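Local coordinates for cyclic nucleotide-gated potassium channel mll3241 (Mesorhizobium loti, PDB 4MUV), which forms a tetrameric potassium channel of the membrane that is activated by cyclic AMP, the chain here being its cytoplasmic cyclic nucleotide-binding domain, at residues A[57-62]-A[107-112]; A[65-70]-A[96-101]. The protein carries 3 engineered substitutions. All blocks are in the same frame, centred on the assembly; numbering follows the deposited sequence. Where two conformers were deposited one is given.

Contact 1: A[57-62]-A[107-112]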
loop_
_atom_site.group_PDB
_atom_site.type_symbol
_atom_site.label_atom_id
_atom_site.label_comp_id
_atom_site.label_asym_id
_atom_site.label_seq_id
_atom_site.Cartn_x
_atom_site.Cartn_y
_atom_site.Cartn_z
ATOM N N ASP A 57 -0.497 -5.826 8.885
ATOM C CA ASP A 57 0.891 -6.265 8.788
ATOM C C ASP A 57 1.489 -5.957 7.431
ATOM O O ASP A 57 2.573 -6.431 7.125
ATOM C CB ASP A 57 0.981 -7.774 9.055
ATOM C CG ASP A 57 0.239 -8.587 8.012
ATOM O OD1 ASP A 57 -0.489 -7.973 7.195
ATOM O OD2 ASP A 57 0.327 -9.848 8.043
ATOM N N ARG A 58 0.799 -5.162 6.630
ATOM C CA ARG A 58 1.308 -4.774 5.325
ATOM C C ARG A 58 0.566 -3.552 4.824
ATOM O O ARG A 58 -0.455 -3.152 5.380
ATOM C CB ARG A 58 1.115 -5.919 4.351
ATOM C CG ARG A 58 -0.343 -6.206 4.073
ATOM C CD ARG A 58 -0.573 -7.606 3.563
ATOM N NE ARG A 58 -0.294 -8.582 4.597
ATOM C CZ ARG A 58 -0.169 -9.886 4.390
ATOM N NH1 ARG A 58 -0.302 -10.394 3.171
ATOM N NH2 ARG A 58 0.090 -10.681 5.411
ATOM N N MET A 59 1.092 -2.936 3.773
ATOM C CA MET A 59 0.359 -1.881 3.073
ATOM C C MET A 59 0.429 -2.154 1.580
ATOM O O MET A 59 1.077 -3.116 1.143
ATOM C CB MET A 59 0.857 -0.478 3.420
ATOM C CG MET A 59 2.251 -0.194 2.927
ATOM S SD MET A 59 2.698 1.551 2.984
ATOM C CE MET A 59 1.601 2.203 1.732
ATOM N N PHE A 60 -0.268 -1.329 0.809
ATOM C CA PHE A 60 -0.543 -1.629 -0.587
ATOM C C PHE A 60 -0.422 -0.370 -1.435
ATOM O O PHE A 60 -0.904 0.708 -1.048
ATOM C CB PHE A 60 -1.953 -2.158 -0.750
ATOM C CG PHE A 60 -2.253 -3.370 0.083
ATOM C CD1 PHE A 60 -2.026 -4.637 -0.422
ATOM C CD2 PHE A 60 -2.800 -3.241 1.340
ATOM C CE1 PHE A 60 -2.309 -5.764 0.322
ATOM C CE2 PHE A 60 -3.090 -4.368 2.103
ATOM C CZ PHE A 60 -2.843 -5.629 1.588
ATOM N N PHE A 61 0.210 -0.513 -2.605
ATOM C CA PHE A 61 0.296 0.533 -3.624
ATOM C C PHE A 61 -0.599 0.124 -4.769
ATOM O O PHE A 61 -0.462 -0.956 -5.327
ATOM C CB PHE A 61 1.744 0.699 -4.077
ATOM C CG PHE A 61 2.630 1.100 -2.953
ATOM C CD1 PHE A 61 3.191 0.150 -2.128
ATOM C CD2 PHE A 61 2.843 2.438 -2.671
ATOM C CE1 PHE A 61 3.965 0.529 -1.065
ATOM C CE2 PHE A 61 3.604 2.817 -1.587
ATOM C CZ PHE A 61 4.171 1.858 -0.787
ATOM N N VAL A 62 -1.549 0.994 -5.123
ATOM C CA VAL A 62 -2.455 0.696 -6.237
ATOM C C VAL A 62 -1.735 0.976 -7.550
ATOM O O VAL A 62 -1.174 2.058 -7.743
ATOM C CB VAL A 62 -3.733 1.552 -6.181
ATOM C CG1 VAL A 62 -4.667 1.209 -7.312
ATOM C CG2 VAL A 62 -4.444 1.371 -4.848
ATOM N N LEU A 107 0.676 -3.600 -5.353
ATOM C CA LEU A 107 1.981 -4.035 -4.858
ATOM C C LEU A 107 1.906 -4.005 -3.329
ATOM O O LEU A 107 1.707 -2.952 -2.728
ATOM C CB LEU A 107 3.108 -3.140 -5.386
ATOM C CG LEU A 107 3.302 -3.182 -6.901
ATOM C CD1 LEU A 107 4.236 -2.085 -7.347
ATOM C CD2 LEU A 107 3.862 -4.524 -7.324
ATOM N N SER A 108 2.054 -5.181 -2.719
ATOM C CA SER A 108 1.983 -5.356 -1.269
ATOM C C SER A 108 3.353 -5.239 -0.641
ATOM O O SER A 108 4.290 -5.877 -1.116
ATOM C CB SER A 108 1.397 -6.740 -0.952
ATOM O OG SER A 108 1.312 -6.976 0.439
ATOM N N LEU A 109 3.443 -4.456 0.418
ATOM C CA LEU A 109 4.677 -4.227 1.141
ATOM C C LEU A 109 4.470 -4.652 2.584
ATOM O O LEU A 109 3.645 -4.079 3.300
ATOM C CB LEU A 109 5.015 -2.742 1.101
ATOM C CG LEU A 109 6.316 -2.321 1.775
ATOM C CD1 LEU A 109 7.490 -2.885 0.991
ATOM C CD2 LEU A 109 6.424 -0.801 1.869
ATOM N N HIS A 110 5.193 -5.683 3.006
ATOM C CA HIS A 110 5.064 -6.176 4.365
ATOM C C HIS A 110 5.680 -5.197 5.360
ATOM O O HIS A 110 6.559 -4.410 5.033
ATOM C CB HIS A 110 5.699 -7.546 4.483
ATOM C CG HIS A 110 4.848 -8.652 3.944
ATOM N ND1 HIS A 110 4.140 -8.560 2.762
ATOM C CD2 HIS A 110 4.604 -9.889 4.429
ATOM C CE1 HIS A 110 3.504 -9.696 2.540
ATOM N NE2 HIS A 110 3.764 -10.515 3.540
ATOM N N SER A 111 5.214 -5.256 6.596
ATOM C CA SER A 111 5.625 -4.330 7.639
ATOM C C SER A 111 7.139 -4.188 7.777
ATOM O O SER A 111 7.645 -3.086 7.890
ATOM C CB SER A 111 5.010 -4.735 8.980
ATOM O OG SER A 111 5.314 -3.763 9.961
ATOM N N ALA A 112 7.862 -5.307 7.760
ATOM C CA ALA A 112 9.299 -5.212 7.965
ATOM C C ALA A 112 9.928 -4.330 6.895
ATOM O O ALA A 112 10.836 -3.546 7.155
ATOM C CB ALA A 112 9.947 -6.573 7.929
HETATM O O HOH W 1 -0.617 -9.202 0.493
#
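M59 O is gripped from the facing strand by two hydrogens. L109 N bonds to it almost straight at 2.8 Å (174°), and the CA-H of S108 adds a weaker contact. This is the antiparallel pairing of the central strands 58-64 and 104-110 in one sheet of the cyclic nucleotide-binding jelly roll. M59 and L109 make one hydrogen-bonded pair, F61 and L107 the next. S111 N, just inside helix 111-120, bonds to D57 O at 2.9 Å from above the carbonyl plane, extending the pairing.

M59, F61, L107 and L109 line one face of the sheet, M59 and L109 side by side. L107 O (3.5 Å from F61 CD1) and L109 CD2 both sit at the edge of the F61 ring. Helix 111-120 closes over M59 and L109 through F114.

R58, F60, S108 and H110 hold the other face. The R58 chain bends at chi3 (68°), bringing its guanidinium round to D57. R58 NE and NH2 grip the D57 carboxylate side-on in a salt bridge, R58 NE 2.7 Å from D57 OD1 and above the carboxylate plane, although both D57 oxygens lie near the guanidinium plane. H110 CE1 and NE2 lie over one face of the guanidinium, NE2 toward its rim, their planes 36° apart. R58 O accepts a bond from R94, a ligand-binding arginine. At the guanidinium edge, R58 NH1 donates to a water at 2.9 Å.

Contact 2: A[65-70]-A[96-101]. With PCG (cyclic guanosine monophosphate), chain C.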
loop_
_atom_site.group_PDB
_atom_site.type_symbol
_atom_site.label_atom_id
_atom_site.label_comp_id
_atom_site.label_asym_id
_atom_site.label_seq_id
_atom_site.Cartn_x
_atom_site.Cartn_y
_atom_site.Cartn_z
ATOM N N GLY A 65 -6.375 -0.262 -11.844
ATOM C CA GLY A 65 -7.697 -0.345 -11.254
ATOM C C GLY A 65 -7.839 0.531 -10.029
ATOM O O GLY A 65 -7.034 1.401 -9.788
ATOM N N SER A 66 -8.892 0.304 -9.259
ATOM C CA SER A 66 -9.169 1.135 -8.101
ATOM C C SER A 66 -9.751 0.363 -6.924
ATOM O O SER A 66 -10.337 -0.720 -7.078
ATOM C CB SER A 66 -10.104 2.277 -8.481
ATOM O OG SER A 66 -11.349 1.780 -8.912
ATOM N N VAL A 67 -9.572 0.948 -5.739
ATOM C CA VAL A 67 -10.182 0.472 -4.508
ATOM C C VAL A 67 -11.153 1.493 -3.946
ATOM O O VAL A 67 -11.063 2.677 -4.252
ATOM C CB VAL A 67 -9.132 0.101 -3.442
ATOM C CG1 VAL A 67 -8.204 -0.968 -3.966
ATOM C CG2 VAL A 67 -8.375 1.310 -2.968
ATOM N N SER A 68 -12.043 0.998 -3.097
ATOM C CA SER A 68 -13.042 1.773 -2.385
ATOM C C SER A 68 -12.709 1.763 -0.897
ATOM O O SER A 68 -12.475 0.709 -0.328
ATOM C CB SER A 68 -14.385 1.073 -2.606
ATOM O OG SER A 68 -15.369 1.524 -1.740
ATOM N N VAL A 69 -12.690 2.938 -0.283
ATOM C CA VAL A 69 -12.414 3.093 1.146
ATOM C C VAL A 69 -13.706 3.479 1.849
ATOM O O VAL A 69 -14.296 4.520 1.549
ATOM C CB VAL A 69 -11.333 4.170 1.404
ATOM C CG1 VAL A 69 -11.055 4.283 2.908
ATOM C CG2 VAL A 69 -10.067 3.875 0.601
ATOM N N ALA A 70 -14.137 2.635 2.785
ATOM C CA ALA A 70 -15.375 2.855 3.526
ATOM C C ALA A 70 -15.095 3.675 4.781
ATOM O O ALA A 70 -14.773 3.145 5.807
ATOM C CB ALA A 70 -16.016 1.508 3.893
ATOM N N ALA A 96 -10.275 1.444 8.577
ATOM C CA ALA A 96 -11.340 1.454 7.585
ATOM C C ALA A 96 -11.227 0.172 6.780
ATOM O O ALA A 96 -10.149 -0.395 6.647
ATOM C CB ALA A 96 -11.208 2.662 6.671
ATOM N N THR A 97 -12.360 -0.247 6.225
ATOM C CA THR A 97 -12.408 -1.362 5.297
ATOM C C THR A 97 -12.159 -0.851 3.873
ATOM O O THR A 97 -12.807 0.099 3.413
ATOM C CB THR A 97 -13.745 -2.082 5.410
ATOM O OG1 THR A 97 -13.837 -2.605 6.742
ATOM C CG2 THR A 97 -13.865 -3.223 4.383
ATOM N N VAL A 98 -11.206 -1.476 3.208
ATOM C CA VAL A 98 -10.856 -1.156 1.837
ATOM C C VAL A 98 -11.134 -2.398 1.009
ATOM O O VAL A 98 -10.705 -3.487 1.358
ATOM C CB VAL A 98 -9.368 -0.749 1.723
ATOM C CG1 VAL A 98 -9.016 -0.377 0.284
ATOM C CG2 VAL A 98 -9.036 0.368 2.691
ATOM N N SER A 99 -11.828 -2.204 -0.103
ATOM C CA SER A 99 -12.279 -3.259 -0.996
ATOM C C SER A 99 -11.875 -2.915 -2.432
ATOM O O SER A 99 -11.743 -1.736 -2.777
ATOM C CB SER A 99 -13.808 -3.355 -0.948
ATOM O OG SER A 99 -14.316 -3.522 0.361
ATOM N N ALA A 100 -11.712 -3.919 -3.271
ATOM C CA ALA A 100 -11.526 -3.652 -4.684
ATOM C C ALA A 100 -12.813 -3.036 -5.238
ATOM O O ALA A 100 -13.909 -3.534 -4.992
ATOM C CB ALA A 100 -11.205 -4.930 -5.426
ATOM N N ALA A 101 -12.688 -1.943 -5.988
ATOM C CA ALA A 101 -13.835 -1.342 -6.655
ATOM C C ALA A 101 -14.016 -2.048 -8.012
ATOM O O ALA A 101 -14.933 -2.830 -8.199
ATOM C CB ALA A 101 -13.612 0.149 -6.809
HETATM P PA PCG C . -5.258 1.452 7.650
HETATM O O1A PCG C . -4.028 0.617 7.939
HETATM O O2A PCG C . -5.953 2.039 8.827
HETATM O "O5'" PCG C . -6.262 0.581 6.862
HETATM C "C5'" PCG C . -7.277 1.168 6.181
HETATM C "C4'" PCG C . -6.672 2.223 5.239
HETATM O "O4'" PCG C . -7.575 2.982 4.350
HETATM C "C3'" PCG C . -5.993 3.168 5.976
HETATM O "O3'" PCG C . -4.824 2.613 6.657
HETATM C "C2'" PCG C . -5.660 4.253 4.873
HETATM O "O2'" PCG C . -4.396 3.946 4.285
HETATM C "C1'" PCG C . -6.705 4.147 3.939
HETATM N N9 PCG C . -7.550 5.292 3.777
HETATM C C8 PCG C . -7.708 6.056 2.646
HETATM N N7 PCG C . -8.488 7.115 2.873
HETATM C C5 PCG C . -8.844 7.022 4.196
HETATM C C6 PCG C . -9.663 7.867 5.022
HETATM O O6 PCG C . -10.249 8.912 4.647
HETATM N N1 PCG C . -9.786 7.440 6.322
HETATM C C2 PCG C . -9.145 6.325 6.840
HETATM N N2 PCG C . -9.323 6.014 8.137
HETATM N N3 PCG C . -8.357 5.494 6.085
HETATM C C4 PCG C . -8.241 5.914 4.743
HETATM O O HOH W 2 -14.753 0.856 7.210
#
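V69 and A96 meet through CG1 and CB and lie together on one face of the guanine of cyclic GMP. V69 CG1 stands over the middle of the five-membered ring, 3.7 Å from C4 and C5 of cyclic GMP. On the same side, V69 CG2 overhangs the rim beyond C8, and A96 CB overhangs it beyond N3. The contact is the antiparallel pairing of strands 67-70 and 97-100, the floor of the nucleotide pocket in the jelly roll.

V98 carries the row of methyls on to the sugar. With V98 CG1 anti to the backbone N (chi1 -178°), V98 CG2 stands beside that N and comes within 3.4 Å of the ribose O4'. V98 CG1 turns the other way and packs 3.7 Å from V67 CG2. With an alanine here both methyls go, which would probably open a gap beside the ribose and leave V67 CG2 without the methyl it packs on. F83, another pocket residue, also touches V67 and V98.

S68 N bonds to S99 O at 2.8 Å, and S99 N returns a bond to S68 O. Near the pocket end, a water donates to A70 O at 2.7 Å and accepts from T97 N.

In the fold
The two contacts lie in the two sheets of one jelly-roll domain, their centres 15 Å apart. Each joins the two inner strands of a four-stranded antiparallel sheet. The chain links them directly: strand 58-64 runs into 67-70, and 97-100 runs into 104-110. Contact 2 is therefore nested inside the loop closed by contact 1. Between residues 70 and 96 come strands 75-77 and 82-83 and helix 85-90, with the ligand-binding residues G84, E85, A87, R94 and S95. Contact 2 faces the nucleotide itself. Contact 1 sits nearer the chain centre and runs straight into helix 111-120. Through R58 O it bonds to R94, which also binds the nucleotide, and so acts as a second shell.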